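PDB 3FDJ: DegV family protein from Eubacterium eligens, which is of unknown function but belongs to the DegV family, whose characterised members bind fatty acids, and probably has a related lipid-binding role. Local coordinates for residues K109-D114 with G144-Y149; E70-D75 with M95-V100. All blocks are in the same frame, centred on the assembly; numbering follows the deposited sequence.

Contact 1: K109-D114 with G144-Y149; sequences KVRVID and GAIDAY
R111 on the strand and D147 on the helix illustrate how two flat ionic groups can lock end-on. The arginine presents NH1 and NH2, one to each carboxylate oxygen: NH1 lies 2.8 Å from D147 OD1, and NH2 is equally close to D147 OD2. Both bonds are nearly straight, and each oxygen accepts through its syn lone pair. Guanidinium and carboxylate are therefore almost coplanar, their planes only 7° apart. Beside this salt bridge, I113 CD1 meets I146 CG2 at 3.9 Å, and I146 CG2 lies 4.0 Å from R111 NH2, obliquely to the guanidinium.

Several neighbours fix the arginine's pose. Its side chain starts opposite the backbone N (chi1 162°) and then bends at chi2, which brings NE round to the carbonyl of the next residue, 2.9 Å from V112 O and above that carbonyl's plane. One face of the guanidinium lies over I113 CG1, and NH2 has a second anionic partner in D143, one helical turn before D147. A leucine in place of R111 would probably leave D147 and D143 without their shared counter-charge and strip V112 O of its side-chain donor.

Further out, K109 NZ makes a salt bridge to E140 of the same helix, while I146 packs on L129 and M132 of helix 120-134. Strand and helix segments run in the same direction, 6° apart with axes 10.6 Å from each other. Helix 139-150, coming after helix 120-134, runs with the strand, not against it as a crossover helix would; the two pack as helix on sheet in an α/β domain.

Contact 2: E70-D75 with M95-V100; sequences EAFGDD and MAARAV
F72 meets A97 and R98 edge-on, at a place where the last turn of helix 65-72 abuts helix 90-102, the connecting helix of a β-α-β unit whose parallel strands are 77-82 and 109-114. The ring is directed at the second helix by its rim. CE2 is the leading atom: it comes within 3.9 Å of A97 C and 4.0 Å of R98 N, both near the ring plane, and so rests against the peptide link between the two residues. A97 has just a methyl to offer there, and this small side chain lets an aromatic edge come right up to the helix backbone.

The ring's first torsion (chi1 -64°) sets CG opposite the carbonyl carbon and beside the backbone N, and the ring reaches out from the flank of its helix to helix 90-102. Y101, one turn beyond A97, meets F72 edge-to-face, while I78 and V80 of strand 77-82 border it from the sheet. Immediately after F72 the chain leaves the helix at G73, with a positive phi of 66°.

R98 takes part mainly through its backbone. Its extended side chain leads away from the phenylalanine to strand 109-114, where NE bonds to V110 O. A97 is further enclosed by I65 and W68 of helix 65-72, and its CB lies 4.0 Å from F72 CE2 and 4.2 Å from F72 CZ.

How the contacts relate
From the N terminus the chain passes first through contact 2, which joins the end of helix 65-72 to helix 90-102 and closes a loop containing strand 77-82. Contact 1 opens only afterwards, where strand 109-114 begins, and closes on helix 139-150 once helix 120-134 has been traversed. The two loops are thus in series, neither nested nor crossed. They nevertheless meet, because strand 109-114 alternates its side chains: V110 and V112 face helix 90-102, with V112 CB 3.8 Å from SE of the selenomethionine M95, whereas R111 and I113 serve contact 1. Contact 2 joins two helices on one side of the sheet and contact 1 pins a helix to the other, with strand 109-114 between them.

Contact 1: K109-D114 with G144-Y149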
ATOM      1  N   LYS A 109       8.933 -22.503   6.442  1.00 10.87           N
ATOM      2  CA  LYS A 109       9.584 -21.593   5.509  1.00 10.98           C
ATOM      3  C   LYS A 109       8.801 -20.302   5.496  1.00  9.51           C
ATOM      4  O   LYS A 109       7.573 -20.322   5.295  1.00  9.05           O
ATOM      5  CB  LYS A 109       9.544 -22.178   4.106  1.00 11.45           C
ATOM      6  CG  LYS A 109      10.270 -23.485   3.995  1.00 14.16           C
ATOM      7  CD  LYS A 109      10.400 -23.942   2.542  1.00 18.62           C
ATOM      8  CE  LYS A 109       9.447 -25.039   2.164  1.00 22.53           C
ATOM      9  NZ  LYS A 109      10.246 -26.135   1.497  1.00 24.61           N
ATOM     10  N   VAL A 110       9.492 -19.186   5.706  1.00  8.63           N
ATOM     11  CA  VAL A 110       8.865 -17.892   5.757  1.00  7.94           C
ATOM     12  C   VAL A 110       9.660 -16.918   4.938  1.00  9.09           C
ATOM     13  O   VAL A 110      10.864 -16.759   5.158  1.00  9.17           O
ATOM     14  CB  VAL A 110       8.777 -17.367   7.212  1.00  8.51           C
ATOM     15  CG1 VAL A 110       8.047 -16.015   7.257  1.00  9.22           C
ATOM     16  CG2 VAL A 110       8.063 -18.404   8.128  1.00  8.01           C
ATOM     17  N   ARG A 111       9.009 -16.261   3.992  1.00  8.73           N
ATOM     18  CA  ARG A 111       9.679 -15.258   3.164  1.00  9.27           C
ATOM     19  C   ARG A 111       9.021 -13.943   3.476  1.00  9.49           C
ATOM     20  O   ARG A 111       7.795 -13.818   3.332  1.00 10.86           O
ATOM     21  CB  ARG A 111       9.542 -15.577   1.678  1.00  9.65           C
ATOM     22  CG  ARG A 111       9.837 -14.375   0.759  1.00 10.03           C
ATOM     23  CD  ARG A 111      11.306 -13.920   0.819  1.00 12.96           C
ATOM     24  NE  ARG A 111      11.465 -12.564   0.267  1.00 12.89           N
ATOM     25  CZ  ARG A 111      11.477 -12.249  -1.035  1.00 14.14           C
ATOM     26  NH1 ARG A 111      11.637 -10.989  -1.389  1.00 13.72           N
ATOM     27  NH2 ARG A 111      11.360 -13.169  -1.990  1.00 13.55           N
ATOM     28  N   VAL A 112       9.821 -12.982   3.924  1.00  8.47           N
ATOM     29  CA  VAL A 112       9.328 -11.619   4.125  1.00  8.40           C
ATOM     30  C   VAL A 112       9.714 -10.816   2.882  1.00  8.79           C
ATOM     31  O   VAL A 112      10.895 -10.782   2.509  1.00  8.56           O
ATOM     32  CB  VAL A 112       9.875 -10.970   5.385  1.00  7.95           C
ATOM     33  CG1 VAL A 112       9.271  -9.573   5.551  1.00  8.47           C
ATOM     34  CG2 VAL A 112       9.608 -11.829   6.655  1.00  6.98           C
ATOM     35  N   ILE A 113       8.696 -10.215   2.258  1.00  8.42           N
ATOM     36  CA  ILE A 113       8.836  -9.418   1.029  1.00  8.48           C
ATOM     37  C   ILE A 113       8.696  -7.942   1.368  1.00  8.53           C
ATOM     38  O   ILE A 113       7.626  -7.478   1.768  1.00  8.89           O
ATOM     39  CB  ILE A 113       7.784  -9.786  -0.039  1.00  9.38           C
ATOM     40  CG1 ILE A 113       7.847 -11.269  -0.380  1.00 10.28           C
ATOM     41  CG2 ILE A 113       7.979  -8.906  -1.306  1.00  8.17           C
ATOM     42  CD1 ILE A 113       6.658 -11.731  -1.213  1.00  9.81           C
ATOM     43  N   ASP A 114       9.800  -7.214   1.231  1.00  9.04           N
ATOM     44  CA  ASP A 114       9.770  -5.757   1.272  1.00  9.51           C
ATOM     45  C   ASP A 114       9.159  -5.343  -0.057  1.00  9.52           C
ATOM     46  O   ASP A 114       9.770  -5.527  -1.101  1.00 10.17           O
ATOM     47  CB  ASP A 114      11.186  -5.203   1.395  1.00  9.89           C
ATOM     48  CG  ASP A 114      11.257  -3.675   1.253  1.00 11.64           C
ATOM     49  OD1 ASP A 114      10.209  -3.013   1.235  1.00 12.23           O
ATOM     50  OD2 ASP A 114      12.393  -3.167   1.138  1.00 14.70           O
ATOM     51  N   GLY A 144      11.363 -17.193  -5.559  1.00 12.19           N
ATOM     52  CA  GLY A 144      12.249 -16.624  -6.602  1.00 12.58           C
ATOM     53  C   GLY A 144      11.524 -15.686  -7.552  1.00 11.13           C
ATOM     54  O   GLY A 144      11.994 -14.594  -7.859  1.00 12.67           O
ATOM     55  N   ALA A 145      10.357 -16.115  -7.991  1.00  9.51           N
ATOM     56  CA  ALA A 145       9.679 -15.473  -9.111  1.00  9.44           C
ATOM     57  C   ALA A 145       9.003 -14.168  -8.750  1.00  9.13           C
ATOM     58  O   ALA A 145       8.866 -13.288  -9.616  1.00 10.33           O
ATOM     59  CB  ALA A 145       8.689 -16.437  -9.753  1.00  9.85           C
ATOM     60  N   ILE A 146       8.571 -14.024  -7.498  1.00  8.56           N
ATOM     61  CA  ILE A 146       7.805 -12.853  -7.099  1.00  8.73           C
ATOM     62  C   ILE A 146       8.654 -11.578  -7.235  1.00  9.76           C
ATOM     63  O   ILE A 146       8.147 -10.532  -7.654  1.00  9.30           O
ATOM     64  CB  ILE A 146       7.193 -13.000  -5.677  1.00  9.17           C
ATOM     65  CG1 ILE A 146       6.177 -11.881  -5.428  1.00 10.68           C
ATOM     66  CG2 ILE A 146       8.260 -13.058  -4.565  1.00  8.24           C
ATOM     67  CD1 ILE A 146       4.905 -11.960  -6.364  1.00  9.22           C
ATOM     68  N   ASP A 147       9.943 -11.671  -6.903  1.00  9.61           N
ATOM     69  CA  ASP A 147      10.837 -10.498  -7.036  1.00 10.85           C
ATOM     70  C   ASP A 147      11.025 -10.050  -8.484  1.00 10.09           C
ATOM     71  O   ASP A 147      11.117  -8.852  -8.762  1.00 10.32           O
ATOM     72  CB  ASP A 147      12.159 -10.750  -6.369  1.00 10.43           C
ATOM     73  CG  ASP A 147      11.987 -11.115  -4.924  1.00 14.90           C
ATOM     74  OD1 ASP A 147      12.012 -10.191  -4.073  1.00 18.30           O
ATOM     75  OD2 ASP A 147      11.730 -12.307  -4.652  1.00 16.22           O
ATOM     76  N   ALA A 148      11.033 -10.997  -9.411  1.00  9.73           N
ATOM     77  CA  ALA A 148      11.098 -10.661 -10.824  1.00 10.08           C
ATOM     78  C   ALA A 148       9.815  -9.957 -11.288  1.00  9.57           C
ATOM     79  O   ALA A 148       9.866  -8.968 -12.028  1.00  9.50           O
ATOM     80  CB  ALA A 148      11.339 -11.932 -11.644  1.00 10.23           C
ATOM     81  N   TYR A 149       8.675 -10.493 -10.854  1.00  9.14           N
ATOM     82  CA  TYR A 149       7.350  -9.934 -11.148  1.00  9.47           C
ATOM     83  C   TYR A 149       7.225  -8.486 -10.650  1.00  9.06           C
ATOM     84  O   TYR A 149       6.701  -7.601 -11.368  1.00  9.43           O
ATOM     85  CB  TYR A 149       6.264 -10.832 -10.539  1.00  8.94           C
ATOM     86  CG  TYR A 149       4.875 -10.267 -10.690  1.00  9.50           C
ATOM     87  CD1 TYR A 149       4.143 -10.496 -11.850  1.00  9.95           C
ATOM     88  CD2 TYR A 149       4.314  -9.460  -9.707  1.00  8.90           C
ATOM     89  CE1 TYR A 149       2.864  -9.943 -12.014  1.00 10.88           C
ATOM     90  CE2 TYR A 149       3.043  -8.920  -9.845  1.00 10.34           C
ATOM     91  CZ  TYR A 149       2.317  -9.170 -10.992  1.00 12.53           C
ATOM     92  OH  TYR A 149       1.055  -8.637 -11.162  1.00 15.02           O
TER

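Contact 2: E70-D75 with M95-V100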
ATOM      1  N   GLU A  70       0.957 -14.062  15.987  1.00 13.35           N
ATOM      2  CA  GLU A  70      -0.455 -14.452  15.962  1.00 14.72           C
ATOM      3  C   GLU A  70      -0.897 -14.663  14.512  1.00 14.40           C
ATOM      4  O   GLU A  70      -1.560 -15.647  14.197  1.00 14.22           O
ATOM      5  CB  GLU A  70      -1.320 -13.390  16.634  1.00 15.44           C
ATOM      6  CG  GLU A  70      -2.792 -13.748  16.731  1.00 20.85           C
ATOM      7  CD  GLU A  70      -3.623 -12.709  17.479  1.00 26.29           C
ATOM      8  OE1 GLU A  70      -3.498 -11.490  17.195  1.00 29.33           O
ATOM      9  OE2 GLU A  70      -4.423 -13.125  18.338  1.00 31.03           O
ATOM     10  N   ALA A  71      -0.481 -13.772  13.620  1.00 13.73           N
ATOM     11  CA  ALA A  71      -0.905 -13.842  12.221  1.00 13.08           C
ATOM     12  C   ALA A  71      -0.301 -15.006  11.464  1.00 13.17           C
ATOM     13  O   ALA A  71      -0.888 -15.494  10.501  1.00 13.14           O
ATOM     14  CB  ALA A  71      -0.581 -12.542  11.496  1.00 13.43           C
ATOM     15  N   PHE A  72       0.902 -15.425  11.858  1.00 12.37           N
ATOM     16  CA  PHE A  72       1.558 -16.551  11.199  1.00 12.29           C
ATOM     17  C   PHE A  72       0.827 -17.839  11.544  1.00 13.33           C
ATOM     18  O   PHE A  72       0.854 -18.790  10.782  1.00 12.29           O
ATOM     19  CB  PHE A  72       3.029 -16.689  11.628  1.00 11.74           C
ATOM     20  CG  PHE A  72       3.933 -15.524  11.252  1.00 11.54           C
ATOM     21  CD1 PHE A  72       3.587 -14.579  10.300  1.00  8.95           C
ATOM     22  CD2 PHE A  72       5.186 -15.425  11.840  1.00 11.89           C
ATOM     23  CE1 PHE A  72       4.438 -13.530   9.977  1.00 11.32           C
ATOM     24  CE2 PHE A  72       6.050 -14.393  11.503  1.00 12.72           C
ATOM     25  CZ  PHE A  72       5.663 -13.430  10.572  1.00  9.67           C
ATOM     26  N   GLY A  73       0.216 -17.874  12.725  1.00 14.37           N
ATOM     27  CA  GLY A  73      -0.509 -19.036  13.180  1.00 15.69           C
ATOM     28  C   GLY A  73       0.441 -20.190  13.398  1.00 16.00           C
ATOM     29  O   GLY A  73       1.411 -20.086  14.174  1.00 15.88           O
ATOM     30  N   ASP A  74       0.183 -21.296  12.721  1.00 16.26           N
ATOM     31  CA  ASP A  74       1.093 -22.433  12.809  1.00 16.97           C
ATOM     32  C   ASP A  74       1.352 -23.061  11.435  1.00 16.41           C
ATOM     33  O   ASP A  74       1.669 -24.245  11.304  1.00 16.58           O
ATOM     34  CB  ASP A  74       0.603 -23.442  13.852  1.00 18.63           C
ATOM     35  CG  ASP A  74      -0.479 -24.331  13.343  1.00 22.42           C
ATOM     36  OD1 ASP A  74      -1.342 -23.835  12.582  1.00 28.58           O
ATOM     37  OD2 ASP A  74      -0.447 -25.540  13.697  1.00 28.78           O
ATOM     38  N   ASP A  75       1.273 -22.243  10.397  1.00 14.88           N
ATOM     39  CA  ASP A  75       1.487 -22.768   9.057  1.00 14.64           C
ATOM     40  C   ASP A  75       2.969 -22.896   8.739  1.00 13.72           C
ATOM     41  O   ASP A  75       3.818 -22.192   9.287  1.00 11.90           O
ATOM     42  CB  ASP A  75       0.731 -21.911   8.040  1.00 15.32           C
ATOM     43  CG  ASP A  75      -0.763 -22.198   8.069  1.00 18.08           C
ATOM     44  OD1 ASP A  75      -1.143 -23.374   8.307  1.00 25.46           O
ATOM     45  OD2 ASP A  75      -1.580 -21.277   7.906  1.00 20.68           O
HETATM   46  N   MSE A  95      10.744  -9.260  10.070  1.00  7.46           N
HETATM   47  CA  MSE A  95      11.968 -10.089  10.120  1.00  7.57           C
HETATM   48  C   MSE A  95      12.262 -10.564  11.539  1.00  7.01           C
HETATM   49  O   MSE A  95      12.680 -11.712  11.738  1.00  6.89           O
HETATM   50  CB  MSE A  95      13.166  -9.344   9.541  1.00  7.77           C
HETATM   51  CG  MSE A  95      13.092  -9.092   8.064  1.00  9.94           C
HETATM   52 SE   MSE A  95      13.303 -10.749   7.085  0.80 13.81          SE
HETATM   53  CE  MSE A  95      15.173 -11.160   7.423  1.00 19.33           C
ATOM     54  N   ALA A  96      12.039  -9.705  12.525  1.00  6.88           N
ATOM     55  CA  ALA A  96      12.222 -10.088  13.915  1.00  7.66           C
ATOM     56  C   ALA A  96      11.241 -11.199  14.322  1.00  7.65           C
ATOM     57  O   ALA A  96      11.607 -12.173  15.003  1.00  7.70           O
ATOM     58  CB  ALA A  96      12.084  -8.833  14.831  1.00  8.11           C
ATOM     59  N   ALA A  97       9.993 -11.063  13.892  1.00  7.41           N
ATOM     60  CA  ALA A  97       8.984 -12.081  14.169  1.00  7.59           C
ATOM     61  C   ALA A  97       9.301 -13.402  13.442  1.00  6.97           C
ATOM     62  O   ALA A  97       9.112 -14.479  14.009  1.00  7.20           O
ATOM     63  CB  ALA A  97       7.581 -11.547  13.777  1.00  7.59           C
ATOM     64  N   ARG A  98       9.791 -13.320  12.211  1.00  7.17           N
ATOM     65  CA  ARG A  98      10.201 -14.509  11.453  1.00  7.48           C
ATOM     66  C   ARG A  98      11.281 -15.270  12.218  1.00  7.29           C
ATOM     67  O   ARG A  98      11.274 -16.492  12.275  1.00  7.40           O
ATOM     68  CB  ARG A  98      10.728 -14.117  10.072  1.00  7.13           C
ATOM     69  CG  ARG A  98      11.347 -15.236   9.276  1.00  8.96           C
ATOM     70  CD  ARG A  98      11.778 -14.779   7.918  1.00 10.04           C
ATOM     71  NE  ARG A  98      12.506 -15.827   7.222  1.00 10.82           N
ATOM     72  CZ  ARG A  98      13.806 -16.068   7.311  1.00 14.71           C
ATOM     73  NH1 ARG A  98      14.608 -15.343   8.093  1.00 16.25           N
ATOM     74  NH2 ARG A  98      14.322 -17.073   6.612  1.00 14.94           N
ATOM     75  N   ALA A  99      12.210 -14.515  12.798  1.00  7.41           N
ATOM     76  CA  ALA A  99      13.320 -15.099  13.550  1.00  7.53           C
ATOM     77  C   ALA A  99      12.817 -15.965  14.699  1.00  7.85           C
ATOM     78  O   ALA A  99      13.320 -17.077  14.930  1.00  7.72           O
ATOM     79  CB  ALA A  99      14.236 -13.987  14.065  1.00  7.79           C
ATOM     80  N   VAL A 100      11.877 -15.422  15.465  1.00  7.15           N
ATOM     81  CA  VAL A 100      11.274 -16.146  16.565  1.00  6.67           C
ATOM     82  C   VAL A 100      10.470 -17.338  16.028  1.00  5.91           C
ATOM     83  O   VAL A 100      10.549 -18.458  16.559  1.00  5.26           O
ATOM     84  CB  VAL A 100      10.365 -15.212  17.395  1.00  7.36           C
ATOM     85  CG1 VAL A 100       9.548 -16.022  18.417  1.00  9.00           C
ATOM     86  CG2 VAL A 100      11.236 -14.107  18.096  1.00 10.18           C
TER